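Long-range contact in glycoside Hydrolase (Bacteroides uniformis, PDB 5T99), which probably hydrolyses beta-galactosidic linkages in agarose-derived sugars as a family 2 glycoside hydrolase of a human gut bacterium: residues A[459-473]-A[485-497]. Sequence-based numbering, arbitrary orientation.
Sequences DNNMAQQVDIAGMNY and YPDLPLYGSETSS. With GIF (D-galacto-isofagomine), chain C.
At the ligand end of this contact, the hydroxyl of Y473 meets the carboxylate of E494, with Y473 OH donating to E494 OE2 across a very short 2.5 Å. Ring and carboxylate planes stand at 90°, and the same OE2 accepts a hydrogen bond from the ring nitrogen of D-galacto-isofagomine at 2.6 Å. Two donors thus grip one carboxylate oxygen, while R346 forms a salt bridge to OE1. The backbone fixes the tyrosine too: Y473 N bonds to E494 O, and that carbonyl oxygen lies over the centre of one ring face. Near the tyrosine hydroxyl, S497 OG is 2.9 Å from the ligand's O atom and hydrogen-bonded to it.

Behind this pocket, strands 468-472 and 490-492 run parallel, joined by helix 478-484 in a beta-alpha-beta unit of the TIM barrel; the active site lies, as in TIM barrels generally, at the C-terminal ends of the strands. A469 N to P489 O, Y491 N to A469 O and M471 N to Y491 O (2.9 Å) form the ladder. Past it, N472 pairs in register with E494 beside the pocket; S493 OG donates to N472 OD1 at 2.5 Å, nearly in line with the amide C=O, and E417 accepts from N472 ND2. In Y491, CG lies between the backbone N and the carbonyl carbon (chi1 69°), which lays the ring over strand 468-472, taking G470 CA on its face in a CH-pi contact, 3.9 Å from the centroid, and I468 CG2 at its edge; its hydroxyl reaches T448. At the far end, Y485 OH approaches D459 OD1, though their 2.4 Å separation is doubtfully short.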
loop_
_atom_site.group_PDB
_atom_site.type_symbol
_atom_site.label_atom_id
_atom_site.label_comp_id
_atom_site.label_asym_id
_atom_site.label_seq_id
_atom_site.Cartn_x
_atom_site.Cartn_y
_atom_site.Cartn_z
ATOM N N ASP A 459 -23.791 -6.912 -19.481
ATOM C CA ASP A 459 -24.642 -7.593 -20.480
ATOM C C ASP A 459 -24.202 -9.036 -20.772
ATOM O O ASP A 459 -25.012 -9.847 -21.224
ATOM C CB ASP A 459 -24.657 -6.811 -21.806
ATOM C CG ASP A 459 -25.349 -5.454 -21.698
ATOM O OD1 ASP A 459 -26.006 -5.159 -20.674
ATOM O OD2 ASP A 459 -25.233 -4.673 -22.671
ATOM N N ASN A 460 -22.922 -9.332 -20.523
ATOM C CA ASN A 460 -22.355 -10.651 -20.759
ATOM C C ASN A 460 -22.357 -11.566 -19.517
ATOM O O ASN A 460 -21.572 -12.517 -19.450
ATOM C CB ASN A 460 -20.917 -10.508 -21.268
ATOM C CG ASN A 460 -20.813 -9.712 -22.558
ATOM O OD1 ASN A 460 -21.807 -9.411 -23.200
ATOM N ND2 ASN A 460 -19.589 -9.356 -22.929
ATOM N N ASN A 461 -23.206 -11.274 -18.527
ATOM C CA ASN A 461 -23.371 -12.152 -17.353
ATOM C C ASN A 461 -22.094 -12.305 -16.501
ATOM O O ASN A 461 -21.973 -13.277 -15.785
ATOM C CB ASN A 461 -23.903 -13.527 -17.821
ATOM C CG ASN A 461 -24.534 -14.349 -16.712
ATOM O OD1 ASN A 461 -25.218 -13.840 -15.812
ATOM N ND2 ASN A 461 -24.318 -15.650 -16.791
ATOM N N MET A 462 -21.155 -11.345 -16.571
ATOM C CA MET A 462 -19.904 -11.397 -15.788
ATOM C C MET A 462 -20.046 -10.712 -14.431
ATOM O O MET A 462 -19.723 -11.296 -13.404
ATOM C CB MET A 462 -18.723 -10.777 -16.543
ATOM C CG MET A 462 -17.412 -10.818 -15.759
ATOM S SD MET A 462 -15.952 -10.224 -16.646
ATOM C CE MET A 462 -15.507 -11.672 -17.598
ATOM N N ALA A 463 -20.507 -9.462 -14.445
ATOM C CA ALA A 463 -20.759 -8.671 -13.224
ATOM C C ALA A 463 -21.620 -9.401 -12.171
ATOM O O ALA A 463 -21.460 -9.190 -10.968
ATOM C CB ALA A 463 -21.401 -7.345 -13.596
ATOM N N GLN A 464 -22.492 -10.290 -12.638
ATOM C CA GLN A 464 -23.372 -11.054 -11.773
ATOM C C GLN A 464 -22.680 -12.230 -11.059
ATOM O O GLN A 464 -23.265 -12.820 -10.161
ATOM C CB GLN A 464 -24.566 -11.578 -12.587
ATOM C CG GLN A 464 -25.516 -10.502 -13.128
ATOM C CD GLN A 464 -25.014 -9.761 -14.371
ATOM O OE1 GLN A 464 -24.008 -10.129 -14.983
ATOM N NE2 GLN A 464 -25.714 -8.692 -14.732
ATOM N N GLN A 465 -21.457 -12.572 -11.452
ATOM C CA GLN A 465 -20.740 -13.716 -10.884
ATOM C C GLN A 465 -19.966 -13.386 -9.620
ATOM O O GLN A 465 -19.509 -14.285 -8.943
ATOM C CB GLN A 465 -19.755 -14.280 -11.906
ATOM C CG GLN A 465 -20.374 -14.701 -13.220
ATOM C CD GLN A 465 -21.478 -15.731 -13.061
ATOM O OE1 GLN A 465 -21.403 -16.636 -12.231
ATOM N NE2 GLN A 465 -22.516 -15.583 -13.858
ATOM N N VAL A 466 -19.777 -12.106 -9.329
ATOM C CA VAL A 466 -19.170 -11.666 -8.075
ATOM C C VAL A 466 -20.274 -11.066 -7.236
ATOM O O VAL A 466 -21.368 -10.770 -7.746
ATOM C CB VAL A 466 -18.005 -10.654 -8.266
ATOM C CG1 VAL A 466 -16.794 -11.361 -8.840
ATOM C CG2 VAL A 466 -18.389 -9.473 -9.154
ATOM N N ASP A 467 -19.991 -10.909 -5.949
ATOM C CA ASP A 467 -20.965 -10.376 -5.004
ATOM C C ASP A 467 -21.234 -8.871 -5.203
ATOM O O ASP A 467 -22.372 -8.412 -5.050
ATOM C CB ASP A 467 -20.507 -10.644 -3.555
ATOM C CG ASP A 467 -20.470 -12.124 -3.204
ATOM O OD1 ASP A 467 -21.476 -12.829 -3.432
ATOM O OD2 ASP A 467 -19.435 -12.582 -2.677
ATOM N N ILE A 468 -20.185 -8.109 -5.507
ATOM C CA ILE A 468 -20.279 -6.647 -5.628
ATOM C C ILE A 468 -19.504 -6.217 -6.872
ATOM O O ILE A 468 -18.327 -6.570 -7.033
ATOM C CB ILE A 468 -19.720 -5.921 -4.381
ATOM C CG1 ILE A 468 -20.435 -6.382 -3.089
ATOM C CG2 ILE A 468 -19.895 -4.414 -4.517
ATOM C CD1 ILE A 468 -19.739 -5.969 -1.806
ATOM N N ALA A 469 -20.171 -5.457 -7.743
ATOM C CA ALA A 469 -19.578 -4.998 -9.003
ATOM C C ALA A 469 -18.906 -3.620 -8.847
ATOM O O ALA A 469 -19.538 -2.656 -8.384
ATOM C CB ALA A 469 -20.644 -4.941 -10.092
ATOM N N GLY A 470 -17.633 -3.543 -9.232
ATOM C CA GLY A 470 -16.918 -2.276 -9.302
ATOM C C GLY A 470 -16.849 -1.744 -10.726
ATOM O O GLY A 470 -16.518 -2.493 -11.638
ATOM N N MET A 471 -17.144 -0.455 -10.913
ATOM C CA MET A 471 -16.999 0.210 -12.219
ATOM C C MET A 471 -15.762 1.108 -12.265
ATOM O O MET A 471 -15.553 1.937 -11.374
ATOM C CB MET A 471 -18.235 1.052 -12.528
ATOM C CG MET A 471 -19.515 0.249 -12.588
ATOM S SD MET A 471 -20.922 1.266 -13.033
ATOM C CE MET A 471 -20.775 1.265 -14.806
ATOM N N ASN A 472 -14.955 0.947 -13.312
ATOM C CA ASN A 472 -13.805 1.817 -13.557
ATOM C C ASN A 472 -14.155 2.907 -14.557
ATOM O O ASN A 472 -14.432 2.611 -15.715
ATOM C CB ASN A 472 -12.630 1.007 -14.087
ATOM C CG ASN A 472 -12.025 0.112 -13.043
ATOM O OD1 ASN A 472 -12.646 -0.165 -12.009
ATOM N ND2 ASN A 472 -10.790 -0.327 -13.284
ATOM N N TYR A 473 -14.158 4.156 -14.092
ATOM C CA TYR A 473 -14.310 5.371 -14.928
ATOM C C TYR A 473 -15.639 5.478 -15.678
ATOM O O TYR A 473 -15.655 5.786 -16.874
ATOM C CB TYR A 473 -13.138 5.508 -15.893
ATOM C CG TYR A 473 -11.801 5.361 -15.211
ATOM C CD1 TYR A 473 -11.283 6.389 -14.409
ATOM C CD2 TYR A 473 -11.053 4.193 -15.352
ATOM C CE1 TYR A 473 -10.052 6.255 -13.777
ATOM C CE2 TYR A 473 -9.831 4.056 -14.723
ATOM C CZ TYR A 473 -9.339 5.094 -13.943
ATOM O OH TYR A 473 -8.142 4.949 -13.332
ATOM N N TYR A 485 -29.782 -3.049 -14.269
ATOM C CA TYR A 485 -29.355 -4.144 -13.395
ATOM C C TYR A 485 -29.558 -3.695 -11.954
ATOM O O TYR A 485 -28.597 -3.474 -11.233
ATOM C CB TYR A 485 -27.898 -4.535 -13.694
ATOM C CG TYR A 485 -27.715 -5.010 -15.114
ATOM C CD1 TYR A 485 -28.063 -6.303 -15.473
ATOM C CD2 TYR A 485 -27.251 -4.144 -16.119
ATOM C CE1 TYR A 485 -27.930 -6.741 -16.788
ATOM C CE2 TYR A 485 -27.122 -4.572 -17.436
ATOM C CZ TYR A 485 -27.462 -5.872 -17.759
ATOM O OH TYR A 485 -27.350 -6.334 -19.035
ATOM N N PRO A 486 -30.831 -3.564 -11.534
ATOM C CA PRO A 486 -31.137 -2.929 -10.249
ATOM C C PRO A 486 -30.732 -3.714 -9.023
ATOM O O PRO A 486 -30.660 -3.129 -7.944
ATOM C CB PRO A 486 -32.665 -2.757 -10.297
ATOM C CG PRO A 486 -33.132 -3.833 -11.198
ATOM C CD PRO A 486 -32.065 -3.955 -12.248
ATOM N N ASP A 487 -30.458 -5.007 -9.183
ATOM C CA ASP A 487 -30.072 -5.886 -8.065
ATOM C C ASP A 487 -28.560 -6.023 -7.808
ATOM O O ASP A 487 -28.159 -6.704 -6.856
ATOM C CB ASP A 487 -30.692 -7.261 -8.289
ATOM C CG ASP A 487 -32.185 -7.170 -8.476
ATOM O OD1 ASP A 487 -32.876 -6.813 -7.501
ATOM O OD2 ASP A 487 -32.663 -7.405 -9.604
ATOM N N LEU A 488 -27.724 -5.389 -8.629
ATOM C CA LEU A 488 -26.277 -5.429 -8.397
ATOM C C LEU A 488 -25.851 -4.394 -7.337
ATOM O O LEU A 488 -26.193 -3.222 -7.458
ATOM C CB LEU A 488 -25.513 -5.143 -9.684
ATOM C CG LEU A 488 -25.712 -6.125 -10.823
ATOM C CD1 LEU A 488 -24.976 -5.599 -12.044
ATOM C CD2 LEU A 488 -25.228 -7.514 -10.426
ATOM N N PRO A 489 -25.098 -4.828 -6.302
ATOM C CA PRO A 489 -24.410 -3.848 -5.457
ATOM C C PRO A 489 -23.232 -3.257 -6.231
ATOM O O PRO A 489 -22.545 -4.003 -6.955
ATOM C CB PRO A 489 -23.924 -4.678 -4.259
ATOM C CG PRO A 489 -24.631 -5.993 -4.349
ATOM C CD PRO A 489 -24.906 -6.206 -5.806
ATOM N N LEU A 490 -23.006 -1.944 -6.077
ATOM C CA LEU A 490 -22.097 -1.184 -6.940
ATOM C C LEU A 490 -21.204 -0.214 -6.177
ATOM O O LEU A 490 -21.578 0.308 -5.123
ATOM C CB LEU A 490 -22.892 -0.403 -8.002
ATOM C CG LEU A 490 -23.587 -1.250 -9.068
ATOM C CD1 LEU A 490 -24.781 -0.521 -9.659
ATOM C CD2 LEU A 490 -22.627 -1.650 -10.170
ATOM N N TYR A 491 -20.016 0.016 -6.726
ATOM C CA TYR A 491 -19.136 1.085 -6.280
ATOM C C TYR A 491 -18.205 1.457 -7.426
ATOM O O TYR A 491 -18.124 0.744 -8.418
ATOM C CB TYR A 491 -18.339 0.667 -5.022
ATOM C CG TYR A 491 -17.321 -0.403 -5.279
ATOM C CD1 TYR A 491 -15.967 -0.105 -5.400
ATOM C CD2 TYR A 491 -17.715 -1.719 -5.424
ATOM C CE1 TYR A 491 -15.039 -1.106 -5.654
ATOM C CE2 TYR A 491 -16.798 -2.716 -5.687
ATOM C CZ TYR A 491 -15.464 -2.408 -5.812
ATOM O OH TYR A 491 -14.568 -3.413 -6.081
ATOM N N GLY A 492 -17.513 2.580 -7.291
ATOM C CA GLY A 492 -16.515 2.988 -8.267
ATOM C C GLY A 492 -15.187 2.376 -7.894
ATOM O O GLY A 492 -14.495 2.875 -7.001
ATOM N N SER A 493 -14.819 1.288 -8.563
ATOM C CA SER A 493 -13.555 0.600 -8.250
ATOM C C SER A 493 -12.313 1.364 -8.691
ATOM O O SER A 493 -11.230 1.130 -8.157
ATOM C CB SER A 493 -13.544 -0.824 -8.801
ATOM O OG SER A 493 -14.134 -0.896 -10.081
ATOM N N GLU A 494 -12.453 2.267 -9.656
ATOM C CA GLU A 494 -11.332 3.107 -10.094
ATOM C C GLU A 494 -11.906 4.411 -10.653
ATOM O O GLU A 494 -12.836 4.382 -11.470
ATOM C CB GLU A 494 -10.479 2.368 -11.124
ATOM C CG GLU A 494 -8.986 2.514 -10.946
ATOM C CD GLU A 494 -8.218 1.827 -12.062
ATOM O OE1 GLU A 494 -8.101 0.590 -12.014
ATOM O OE2 GLU A 494 -7.729 2.526 -12.990
ATOM N N THR A 495 -11.403 5.555 -10.187
ATOM C CA THR A 495 -12.032 6.832 -10.525
ATOM C C THR A 495 -11.024 7.951 -10.805
ATOM O O THR A 495 -9.874 7.917 -10.346
ATOM C CB THR A 495 -13.034 7.284 -9.432
ATOM O OG1 THR A 495 -12.360 7.509 -8.185
ATOM C CG2 THR A 495 -14.120 6.240 -9.215
ATOM N N SER A 496 -11.505 8.933 -11.562
ATOM C CA SER A 496 -10.783 10.141 -11.953
ATOM C C SER A 496 -9.695 9.870 -12.995
ATOM O O SER A 496 -9.939 10.066 -14.161
ATOM C CB SER A 496 -10.240 10.919 -10.738
ATOM O OG SER A 496 -9.809 12.209 -11.128
ATOM N N SER A 497 -8.522 9.395 -12.577
ATOM C CA SER A 497 -7.303 9.378 -13.420
ATOM C C SER A 497 -6.877 10.770 -13.945
ATOM O O SER A 497 -6.164 10.878 -14.943
ATOM C CB SER A 497 -7.404 8.340 -14.558
ATOM O OG SER A 497 -6.774 7.128 -14.183
HETATM C C GIF C . -5.820 0.466 -14.644
HETATM N N GIF C . -6.764 1.465 -15.122
HETATM O O GIF C . -5.398 5.531 -16.116
HETATM C C1 GIF C . -4.654 1.141 -13.949
HETATM O O1 GIF C . -3.491 1.706 -15.975
HETATM C C2 GIF C . -4.070 2.267 -14.798
HETATM O O2 GIF C . -3.642 0.172 -13.685
HETATM C C3 GIF C . -5.134 3.290 -15.186
HETATM C C4 GIF C . -6.300 2.607 -15.892
HETATM C C5 GIF C . -4.540 4.381 -16.079
#